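Local coordinates for protein glycerol kinase, putative (Plasmodium falciparum, PDB 2W40) that probably phosphorylates glycerol with ATP to give sn-glycerol 3-phosphate, as other glycerol kinases of the FGGY family do, at residues I75-I79 against Y237-P241; T197-D201 against L216-K220; Q249-C253 against A264-Y268. One frame throughout, in Å; residues are numbered along the deposited sequence.

Contact 1. Residues I75-I79 against Y237-P241; sequences IIKCI and YLNIP. With EDO (1,2-ethanediol), chain B.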
ATOM      1  N   ILE C  75      18.789  38.022  28.744  1.00 17.24           N
ATOM      2  CA  ILE C  75      19.230  38.890  27.642  1.00 17.78           C
ATOM      3  C   ILE C  75      19.218  38.058  26.346  1.00 14.96           C
ATOM      4  O   ILE C  75      20.011  37.111  26.206  1.00 15.67           O
ATOM      5  CB  ILE C  75      20.647  39.531  27.807  1.00 15.82           C
ATOM      6  CG1 ILE C  75      20.637  40.449  29.077  1.00 21.87           C
ATOM      7  CG2 ILE C  75      21.062  40.317  26.519  1.00 17.87           C
ATOM      8  CD1 ILE C  75      22.049  40.839  29.610  1.00 21.02           C
ATOM      9  N   ILE C  76      18.343  38.444  25.414  1.00 13.78           N
ATOM     10  CA  ILE C  76      18.342  37.793  24.058  1.00 14.82           C
ATOM     11  C   ILE C  76      19.339  38.582  23.229  1.00 12.13           C
ATOM     12  O   ILE C  76      19.117  39.724  22.955  1.00 14.44           O
ATOM     13  CB  ILE C  76      16.937  37.787  23.375  1.00 15.21           C
ATOM     14  CG1 ILE C  76      15.923  37.226  24.344  1.00 17.38           C
ATOM     15  CG2 ILE C  76      16.997  37.041  22.100  1.00 14.29           C
ATOM     16  CD1 ILE C  76      14.553  37.353  23.997  1.00 20.73           C
ATOM     17  N   LYS C  77      20.459  37.982  22.893  1.00 12.78           N
ATOM     18  CA  LYS C  77      21.559  38.681  22.241  1.00 12.99           C
ATOM     19  C   LYS C  77      21.272  38.936  20.759  1.00 13.50           C
ATOM     20  O   LYS C  77      21.642  39.967  20.183  1.00 14.40           O
ATOM     21  CB  LYS C  77      22.836  37.875  22.362  1.00 14.47           C
ATOM     22  CG  LYS C  77      23.398  37.840  23.820  1.00 13.84           C
ATOM     23  CD  LYS C  77      23.766  39.189  24.219  1.00 18.23           C
ATOM     24  CE  LYS C  77      24.756  39.153  25.368  1.00 23.95           C
ATOM     25  NZ  LYS C  77      26.147  38.556  24.957  1.00 27.58           N
ATOM     26  N   CYS C  78      20.647  37.928  20.154  1.00 12.34           N
ATOM     27  CA  CYS C  78      20.403  37.954  18.704  1.00 11.27           C
ATOM     28  C   CYS C  78      19.458  36.830  18.339  1.00 10.15           C
ATOM     29  O   CYS C  78      19.179  35.931  19.136  1.00 10.15           O
ATOM     30  CB  CYS C  78      21.697  37.778  17.968  1.00 11.29           C
ATOM     31  SG  CYS C  78      22.654  36.417  18.474  1.00 15.45           S
ATOM     32  N   ILE C  79      19.026  36.865  17.058  1.00 10.12           N
ATOM     33  CA  ILE C  79      18.100  35.886  16.483  1.00  8.01           C
ATOM     34  C   ILE C  79      18.728  35.360  15.205  1.00  9.30           C
ATOM     35  O   ILE C  79      19.162  36.153  14.377  1.00  8.21           O
ATOM     36  CB  ILE C  79      16.687  36.500  16.211  1.00  9.31           C
ATOM     37  CG1 ILE C  79      16.077  36.972  17.512  1.00  9.12           C
ATOM     38  CG2 ILE C  79      15.841  35.545  15.397  1.00 10.07           C
ATOM     39  CD1 ILE C  79      14.849  37.953  17.250  1.00 10.26           C
ATOM     40  N   TYR C 237      10.574  41.184  22.502  1.00 13.19           N
ATOM     41  CA  TYR C 237      11.680  41.106  21.516  1.00 11.63           C
ATOM     42  C   TYR C 237      11.992  42.415  20.780  1.00 11.18           C
ATOM     43  O   TYR C 237      12.818  42.440  19.899  1.00 10.90           O
ATOM     44  CB  TYR C 237      11.346  40.033  20.532  1.00 10.71           C
ATOM     45  CG  TYR C 237      11.338  38.666  21.136  1.00  9.63           C
ATOM     46  CD1 TYR C 237      12.470  37.838  21.023  1.00 11.59           C
ATOM     47  CD2 TYR C 237      10.199  38.161  21.730  1.00 12.87           C
ATOM     48  CE1 TYR C 237      12.462  36.542  21.540  1.00 11.28           C
ATOM     49  CE2 TYR C 237      10.154  36.891  22.210  1.00 10.83           C
ATOM     50  CZ  TYR C 237      11.304  36.052  22.140  1.00 11.40           C
ATOM     51  OH  TYR C 237      11.330  34.722  22.591  1.00 11.84           O
ATOM     52  N   LEU C 238      11.331  43.502  21.209  1.00 11.55           N
ATOM     53  CA  LEU C 238      11.540  44.789  20.629  1.00 11.73           C
ATOM     54  C   LEU C 238      13.034  45.147  20.571  1.00  9.38           C
ATOM     55  O   LEU C 238      13.745  45.140  21.586  1.00 11.06           O
ATOM     56  CB  LEU C 238      10.775  45.874  21.345  1.00 12.95           C
ATOM     57  CG  LEU C 238      10.945  47.296  20.725  1.00 11.99           C
ATOM     58  CD1 LEU C 238      10.309  47.456  19.327  1.00 13.02           C
ATOM     59  CD2 LEU C 238      10.401  48.325  21.823  1.00 13.29           C
ATOM     60  N   ASN C 239      13.515  45.519  19.365  1.00 11.15           N
ATOM     61  CA  ASN C 239      14.875  45.918  19.098  1.00 11.75           C
ATOM     62  C   ASN C 239      15.990  44.871  19.273  1.00 10.65           C
ATOM     63  O   ASN C 239      17.181  45.186  19.278  1.00 13.58           O
ATOM     64  CB  ASN C 239      15.266  47.202  19.826  1.00 11.77           C
ATOM     65  CG  ASN C 239      14.508  48.398  19.385  1.00 10.74           C
ATOM     66  OD1 ASN C 239      14.096  48.487  18.208  1.00 13.92           O
ATOM     67  ND2 ASN C 239      14.271  49.336  20.304  1.00 14.25           N
ATOM     68  N   ILE C 240      15.577  43.606  19.323  1.00 11.29           N
ATOM     69  CA  ILE C 240      16.505  42.497  19.269  1.00 10.77           C
ATOM     70  C   ILE C 240      16.843  42.296  17.794  1.00 10.03           C
ATOM     71  O   ILE C 240      15.919  42.229  16.972  1.00 10.35           O
ATOM     72  CB  ILE C 240      15.873  41.231  19.843  1.00 10.99           C
ATOM     73  CG1 ILE C 240      15.547  41.393  21.337  1.00 14.63           C
ATOM     74  CG2 ILE C 240      16.763  40.060  19.687  1.00 14.87           C
ATOM     75  CD1 ILE C 240      16.727  41.816  22.216  1.00 17.03           C
ATOM     76  N   PRO C 241      18.151  42.185  17.449  1.00  8.04           N
ATOM     77  CA  PRO C 241      18.551  42.098  16.024  1.00  9.44           C
ATOM     78  C   PRO C 241      18.515  40.652  15.478  1.00  8.71           C
ATOM     79  O   PRO C 241      18.779  39.698  16.199  1.00 10.83           O
ATOM     80  CB  PRO C 241      19.982  42.571  16.056  1.00 10.69           C
ATOM     81  CG  PRO C 241      20.488  42.034  17.371  1.00 11.20           C
ATOM     82  CD  PRO C 241      19.357  42.106  18.325  1.00  9.10           C
TER
HETATM   83  C1  EDO B1504      15.354  40.682  25.471  1.00 28.25           C
HETATM   84  O1  EDO B1504      16.698  40.669  25.970  1.00 22.56           O
HETATM   85  C2  EDO B1504      14.114  40.672  26.395  1.00 27.85           C
HETATM   86  O2  EDO B1504      14.281  39.878  27.595  1.00 33.18           O

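Contact 2. Residues T197-D201 against L216-K220; sequences TLQWD and LPEIK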
ATOM      1  N   THR C 197      27.670  34.438  -9.811  1.00 10.52           N
ATOM      2  CA  THR C 197      27.745  35.847  -9.460  1.00 11.29           C
ATOM      3  C   THR C 197      26.947  36.230  -8.176  1.00 10.16           C
ATOM      4  O   THR C 197      27.099  37.357  -7.648  1.00 13.04           O
ATOM      5  CB  THR C 197      27.267  36.732 -10.564  1.00 11.47           C
ATOM      6  OG1 THR C 197      25.834  36.584 -10.658  1.00 11.46           O
ATOM      7  CG2 THR C 197      27.915  36.419 -11.892  1.00 17.05           C
ATOM      8  N   LEU C 198      26.041  35.328  -7.735  1.00 10.15           N
ATOM      9  CA  LEU C 198      25.274  35.541  -6.560  1.00  9.98           C
ATOM     10  C   LEU C 198      24.291  36.682  -6.685  1.00  9.91           C
ATOM     11  O   LEU C 198      23.895  37.314  -5.685  1.00 11.67           O
ATOM     12  CB  LEU C 198      26.118  35.705  -5.315  1.00 10.22           C
ATOM     13  CG  LEU C 198      27.157  34.589  -5.056  1.00 12.71           C
ATOM     14  CD1 LEU C 198      27.942  34.832  -3.745  1.00 14.11           C
ATOM     15  CD2 LEU C 198      26.668  33.205  -5.151  1.00 12.81           C
ATOM     16  N   GLN C 199      23.888  36.954  -7.934  1.00 10.01           N
ATOM     17  CA  GLN C 199      22.846  37.950  -8.188  1.00  9.85           C
ATOM     18  C   GLN C 199      21.616  37.398  -8.866  1.00  8.33           C
ATOM     19  O   GLN C 199      21.686  36.418  -9.549  1.00  8.75           O
ATOM     20  CB  GLN C 199      23.434  38.961  -9.159  1.00 11.45           C
ATOM     21  CG  GLN C 199      24.784  39.631  -8.740  1.00 12.24           C
ATOM     22  CD  GLN C 199      24.664  40.537  -7.570  1.00 18.12           C
ATOM     23  OE1 GLN C 199      23.563  41.039  -7.253  1.00 20.98           O
ATOM     24  NE2 GLN C 199      25.781  40.759  -6.868  1.00 21.57           N
ATOM     25  N   TRP C 200      20.476  37.995  -8.643  1.00  9.03           N
ATOM     26  CA  TRP C 200      19.260  37.658  -9.406  1.00  8.09           C
ATOM     27  C   TRP C 200      19.586  37.813 -10.879  1.00  8.12           C
ATOM     28  O   TRP C 200      20.230  38.817 -11.276  1.00 11.91           O
ATOM     29  CB  TRP C 200      18.120  38.561  -9.028  1.00  7.81           C
ATOM     30  CG  TRP C 200      17.692  38.526  -7.585  1.00  8.47           C
ATOM     31  CD1 TRP C 200      17.687  39.561  -6.739  1.00  8.87           C
ATOM     32  CD2 TRP C 200      17.270  37.386  -6.838  1.00  7.56           C
ATOM     33  NE1 TRP C 200      17.231  39.195  -5.490  1.00  8.69           N
ATOM     34  CE2 TRP C 200      16.933  37.862  -5.523  1.00  8.95           C
ATOM     35  CE3 TRP C 200      17.040  36.028  -7.149  1.00  8.29           C
ATOM     36  CZ2 TRP C 200      16.457  37.012  -4.512  1.00  8.47           C
ATOM     37  CZ3 TRP C 200      16.575  35.180  -6.144  1.00  8.07           C
ATOM     38  CH2 TRP C 200      16.240  35.699  -4.828  1.00 10.77           C
ATOM     39  N   ASP C 201      19.170  36.835 -11.661  1.00  9.03           N
ATOM     40  CA  ASP C 201      19.501  36.783 -13.103  1.00  8.99           C
ATOM     41  C   ASP C 201      18.310  37.254 -13.950  1.00 10.56           C
ATOM     42  O   ASP C 201      17.195  36.670 -13.899  1.00 10.45           O
ATOM     43  CB  ASP C 201      19.864  35.385 -13.480  1.00 10.23           C
ATOM     44  CG  ASP C 201      20.396  35.314 -14.909  1.00 10.59           C
ATOM     45  OD1 ASP C 201      21.458  35.907 -15.200  1.00 14.49           O
ATOM     46  OD2 ASP C 201      19.635  34.740 -15.723  1.00 14.64           O
ATOM     47  N   LEU C 216      11.865  41.155  -5.871  1.00  8.42           N
ATOM     48  CA  LEU C 216      12.808  40.226  -5.263  1.00  7.60           C
ATOM     49  C   LEU C 216      13.585  40.914  -4.147  1.00  8.01           C
ATOM     50  O   LEU C 216      14.038  42.041  -4.298  1.00  9.08           O
ATOM     51  CB  LEU C 216      13.682  39.592  -6.309  1.00 11.07           C
ATOM     52  CG  LEU C 216      12.966  38.770  -7.389  1.00  9.41           C
ATOM     53  CD1 LEU C 216      13.950  38.592  -8.596  1.00 13.59           C
ATOM     54  CD2 LEU C 216      12.540  37.457  -6.859  1.00  9.59           C
ATOM     55  N   PRO C 217      13.763  40.205  -3.042  1.00  8.45           N
ATOM     56  CA  PRO C 217      14.506  40.774  -1.917  1.00  8.57           C
ATOM     57  C   PRO C 217      15.993  40.815  -2.143  1.00 10.18           C
ATOM     58  O   PRO C 217      16.525  40.000  -2.876  1.00  8.94           O
ATOM     59  CB  PRO C 217      14.125  39.799  -0.762  1.00 10.30           C
ATOM     60  CG  PRO C 217      13.997  38.435  -1.465  1.00  8.90           C
ATOM     61  CD  PRO C 217      13.274  38.844  -2.784  1.00  8.71           C
ATOM     62  N   GLU C 218      16.656  41.708  -1.419  1.00 10.12           N
ATOM     63  CA  GLU C 218      18.100  41.835  -1.506  1.00  9.03           C
ATOM     64  C   GLU C 218      18.782  40.561  -0.982  1.00  8.00           C
ATOM     65  O   GLU C 218      18.416  40.137   0.118  1.00  8.07           O
ATOM     66  CB  GLU C 218      18.612  43.013  -0.670  1.00  8.49           C
ATOM     67  CG  GLU C 218      20.126  43.205  -0.773  1.00 12.09           C
ATOM     68  CD  GLU C 218      20.624  44.328   0.151  1.00 15.20           C
ATOM     69  OE1 GLU C 218      19.788  45.189   0.568  1.00 19.39           O
ATOM     70  OE2 GLU C 218      21.853  44.353   0.415  1.00 17.29           O
ATOM     71  N   ILE C 219      19.775  40.082  -1.695  1.00  7.29           N
ATOM     72  CA  ILE C 219      20.533  38.850  -1.321  1.00  7.59           C
ATOM     73  C   ILE C 219      21.708  39.247  -0.371  1.00  7.85           C
ATOM     74  O   ILE C 219      22.551  40.087  -0.725  1.00  9.65           O
ATOM     75  CB  ILE C 219      21.091  38.088  -2.549  1.00  7.80           C
ATOM     76  CG1 ILE C 219      19.928  37.692  -3.500  1.00  8.19           C
ATOM     77  CG2 ILE C 219      21.912  36.819  -2.151  1.00  9.67           C
ATOM     78  CD1 ILE C 219      20.406  37.166  -4.806  1.00  8.84           C
ATOM     79  N   LYS C 220      21.641  38.712   0.840  1.00  8.67           N
ATOM     80  CA  LYS C 220      22.594  39.025   1.894  1.00  8.09           C
ATOM     81  C   LYS C 220      23.518  37.850   2.149  1.00  8.24           C
ATOM     82  O   LYS C 220      23.228  36.734   1.818  1.00  8.60           O
ATOM     83  CB  LYS C 220      21.865  39.311   3.206  1.00  9.06           C
ATOM     84  CG  LYS C 220      20.866  40.510   3.131  1.00 12.06           C
ATOM     85  CD  LYS C 220      21.407  41.744   3.524  1.00 12.95           C
ATOM     86  CE  LYS C 220      21.139  42.033   4.979  1.00 13.01           C
ATOM     87  NZ  LYS C 220      21.977  43.246   5.312  1.00 15.18           N
TER

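Contact 3. Residues Q249-C253 against A264-Y268; sequences QQSAC and AKCTY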
ATOM      1  N   GLN C 249      19.050  23.104   5.268  1.00  5.76           N
ATOM      2  CA  GLN C 249      20.012  21.972   5.049  1.00  7.58           C
ATOM      3  C   GLN C 249      21.475  22.533   5.105  1.00  7.91           C
ATOM      4  O   GLN C 249      22.414  21.835   5.530  1.00 10.40           O
ATOM      5  CB  GLN C 249      19.707  21.233   3.805  1.00 10.65           C
ATOM      6  CG  GLN C 249      18.327  20.542   3.828  1.00  8.48           C
ATOM      7  CD  GLN C 249      18.067  19.790   5.145  1.00 10.16           C
ATOM      8  OE1 GLN C 249      18.987  19.026   5.564  1.00 12.04           O
ATOM      9  NE2 GLN C 249      16.946  20.062   5.852  1.00 14.98           N
ATOM     10  N   GLN C 250      21.703  23.750   4.576  1.00  8.07           N
ATOM     11  CA  GLN C 250      22.979  24.444   4.737  1.00  8.42           C
ATOM     12  C   GLN C 250      23.246  24.780   6.205  1.00  7.01           C
ATOM     13  O   GLN C 250      24.399  24.647   6.702  1.00  8.59           O
ATOM     14  CB  GLN C 250      22.979  25.697   3.836  1.00  7.83           C
ATOM     15  CG  GLN C 250      23.177  25.379   2.392  1.00 10.79           C
ATOM     16  CD  GLN C 250      21.921  25.316   1.555  1.00  8.69           C
ATOM     17  OE1 GLN C 250      20.838  25.015   2.102  1.00  8.91           O
ATOM     18  NE2 GLN C 250      22.065  25.480   0.167  1.00  8.65           N
ATOM     19  N   SER C 251      22.208  25.116   6.943  1.00  8.54           N
ATOM     20  CA  SER C 251      22.327  25.348   8.422  1.00  8.93           C
ATOM     21  C   SER C 251      22.918  24.113   9.096  1.00  8.57           C
ATOM     22  O   SER C 251      23.806  24.215   9.942  1.00  8.64           O
ATOM     23  CB  SER C 251      21.027  25.804   9.065  1.00  9.39           C
ATOM     24  OG  SER C 251      21.255  26.426  10.292  1.00 10.36           O
ATOM     25  N   ALA C 252      22.448  22.941   8.719  1.00 10.22           N
ATOM     26  CA  ALA C 252      22.922  21.698   9.260  1.00 11.27           C
ATOM     27  C   ALA C 252      24.396  21.427   8.926  1.00 11.09           C
ATOM     28  O   ALA C 252      25.141  20.771   9.725  1.00 12.16           O
ATOM     29  CB  ALA C 252      22.028  20.568   8.719  1.00 11.27           C
ATOM     30  N   CYS C 253      24.886  21.872   7.773  1.00  8.81           N
ATOM     31  CA  CYS C 253      26.331  21.896   7.416  1.00 12.04           C
ATOM     32  C   CYS C 253      27.155  22.715   8.395  1.00 12.35           C
ATOM     33  O   CYS C 253      28.205  22.267   8.842  1.00 13.50           O
ATOM     34  CB  CYS C 253      26.588  22.444   6.032  1.00 13.35           C
ATOM     35  SG  CYS C 253      25.842  21.465   4.700  1.00 14.55           S
ATOM     36  N   ALA C 264      31.185  15.844   4.168  1.00 13.63           N
ATOM     37  CA  ALA C 264      29.759  15.566   3.814  1.00 12.23           C
ATOM     38  C   ALA C 264      28.885  15.269   5.003  1.00 13.61           C
ATOM     39  O   ALA C 264      29.315  14.606   5.941  1.00 13.55           O
ATOM     40  CB  ALA C 264      29.630  14.465   2.874  1.00 13.71           C
ATOM     41  N   LYS C 265      27.632  15.739   4.950  1.00 10.97           N
ATOM     42  CA  LYS C 265      26.636  15.404   5.981  1.00 10.57           C
ATOM     43  C   LYS C 265      25.356  14.945   5.292  1.00  9.42           C
ATOM     44  O   LYS C 265      25.081  15.276   4.145  1.00 10.95           O
ATOM     45  CB  LYS C 265      26.379  16.537   6.894  1.00 12.59           C
ATOM     46  CG  LYS C 265      25.662  17.765   6.213  1.00 10.82           C
ATOM     47  CD  LYS C 265      24.108  17.666   6.401  1.00 14.31           C
ATOM     48  CE  LYS C 265      23.353  18.753   5.654  1.00 13.80           C
ATOM     49  NZ  LYS C 265      21.966  18.342   5.472  1.00 13.65           N
ATOM     50  N   CYS C 266      24.542  14.271   6.054  1.00  9.76           N
ATOM     51  CA  CYS C 266      23.213  13.856   5.643  1.00  8.74           C
ATOM     52  C   CYS C 266      22.240  14.082   6.786  1.00  9.89           C
ATOM     53  O   CYS C 266      22.467  13.604   7.894  1.00 11.70           O
ATOM     54  CB  CYS C 266      23.242  12.424   5.200  1.00 11.38           C
ATOM     55  SG  CYS C 266      21.668  11.894   4.535  1.00 15.01           S
ATOM     56  N   THR C 267      21.187  14.882   6.541  1.00  8.69           N
ATOM     57  CA  THR C 267      20.149  15.146   7.472  1.00  9.24           C
ATOM     58  C   THR C 267      18.910  14.348   7.120  1.00 10.57           C
ATOM     59  O   THR C 267      18.468  14.381   5.965  1.00 13.03           O
ATOM     60  CB  THR C 267      19.800  16.688   7.507  1.00 10.86           C
ATOM     61  OG1 THR C 267      20.980  17.496   7.854  1.00 13.43           O
ATOM     62  CG2 THR C 267      18.693  16.971   8.491  1.00 13.10           C
ATOM     63  N   TYR C 268      18.348  13.683   8.138  1.00  9.99           N
ATOM     64  CA  TYR C 268      17.154  12.921   8.046  1.00  8.86           C
ATOM     65  C   TYR C 268      16.056  13.716   8.763  1.00 11.52           C
ATOM     66  O   TYR C 268      16.073  13.923   9.992  1.00 12.07           O
ATOM     67  CB  TYR C 268      17.294  11.536   8.732  1.00 11.08           C
ATOM     68  CG  TYR C 268      18.317  10.627   8.069  1.00  9.15           C
ATOM     69  CD1 TYR C 268      17.941   9.577   7.290  1.00 10.79           C
ATOM     70  CD2 TYR C 268      19.656  10.725   8.339  1.00 12.68           C
ATOM     71  CE1 TYR C 268      18.834   8.736   6.724  1.00 11.82           C
ATOM     72  CE2 TYR C 268      20.600   9.842   7.699  1.00 12.83           C
ATOM     73  CZ  TYR C 268      20.185   8.854   6.951  1.00 12.41           C
ATOM     74  OH  TYR C 268      21.160   7.984   6.420  1.00 14.07           O
TER

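Contact 1. Residues I75-I79 against Y237-P241
Ile76 and Tyr237 meet at about a right angle, the methyl CD1 of Ile76 coming 3.3 Å from CE1 of the phenol ring on an oblique approach. The extended side chain of Ile76, with CD1 anti to CA across the CB-CG1 bond (chi2 169°), carries that methyl out to the ring, while its other branch, CG2, turns to CG2 of Ile240. Ile79 crosses Ile240 at a similar angle, its CD1 lying 3.7 Å from Ile240 CG2, so that Ile240 CG2 is shared by Ile76 and Ile79. Ile240 CD1 reaches the carbonyl oxygen of Ile76, and the ring of Pro241 leans on the carbonyl of Lys77.

The loop is folded by a type II turn from Tyr237 to Ile240 and then joins the sheet: Ile79 N donates to Pro241 O at 3.0 Å, on the side of strand 74-83 away from strand 3-11, in the ribonuclease H-like fold of this superfamily. Helix 49-70 packs on the same group, and Tyr237 OH bonds Met60 O there. A 1,2-ethanediol, probably from the crystallisation liquor, accepts a nearly straight bond from Ile76 N (171°). The chemistry implies a largely apolar join, in which the one backbone bond between the two segments begins a pairing that Ile79 continues to Thr243.

Contact 2. Residues T197-D201 against L216-K220
Trp200 and Ile219 are brought together by matching first torsions, each placing its gamma carbon, CG of Trp200 (chi1 -60°) and CG1 of Ile219, anti to the carbonyl carbon, and the extended chi2 of Ile219 then carries CD1 over the indole. The result is an aromatic ring clasped on both faces, joining the loop ahead of helix 202-207 to strand 218-220 in the N-terminal FGGY domain, where that strand pairs in parallel with strand 181-183.

On one face Ile219 CD1 makes a CH-pi contact, 3.7 Å from the centroid of the five-membered ring. Leu216 CB makes the corresponding contact on the opposite face, at 3.8 Å and displaced toward the rim, while Leu216 CD1 rests against CG and CD2. Both aliphatic chains run obliquely to the indole. Between these two residues, Pro217 addresses the ring edge: its carbonyl oxygen accepts the indole N-H, and its own ring touches CZ2 through CD. The sandwich and the edge bond together restrict how the indole can turn.

Ile219 CD1 also reaches Leu198 O at 3.6 Å, which extends the contact back along the loop. Thr182 and Ala187 pack around the same indole, and Asp201, at the N-cap of helix 202-207, bonds Met204 N and forms a salt bridge with Lys129. Trp200 NE1 lies 2.8 Å from Pro217 O, with the oxygen only 2° out of the indole plane but the donor tilted 31° from the plane of the carbonyl.

Contact 3. Residues Q249-C253 against A264-Y268
Lys265 NZ has three acceptors: it donates to Thr267 OG1 at 2.7 Å, to Phe273 O on strand 272-279, and, weakly, to Gln249 OE1 across the contact at 3.1 Å. The lysine chain bends to get there. Its CG sits between the backbone N and the carbonyl carbon (chi1 67°) and chi2 is displaced to 94°, so the butyl chain passes alongside the helix, with CE 3.8 Å from Ala252 CB and equally near Cys253 SG.

Gln249 crosses this chain at about a right angle, and its bent side chain brings OE1 within 3.1 Å of Thr267 CB as well. Segment 249-253 of helix 248-255 passes strand 264-268 with axes 8.9 Å apart and 130° between their directions, where the two halves of the actin-like ATPase fold of FGGY kinases meet. The amide nitrogen, Gln249 NE2, bonds a glycerol. Lys265 touches Asp414, whose OD2 is bonded to Thr267 OG1; the nearby carboxylate would probably favour the charged ammonium. Ala252 CB packs 3.4 Å from Thr267 OG1, while the same alanine leans on Val443 and Thr444 of helix 443-455.

Overall arrangement
Read together, the three contacts grade from surface to core. Contact 2 lies at the surface, contact 1 is partly buried, and contact 3 is wholly buried, its centre about 9 Å from that of the chain. Contacts 1 and 2 lie within the N-terminal FGGY domain, contact 2 nested within the chain loop that contact 1 closes; contact 3 follows in series and joins the N- and C-terminal domains. No secondary-structure element is common to any two, and their centres are 23 to 27 Å apart. Their chemistry differs accordingly: apolar packing of isoleucines, proline and a tyrosine ring where a loop runs into an inner strand of the sheet in contact 1, an indole held between two aliphatic chains and hydrogen-bonded at its edge in contact 2, and a buried polar network in contact 3.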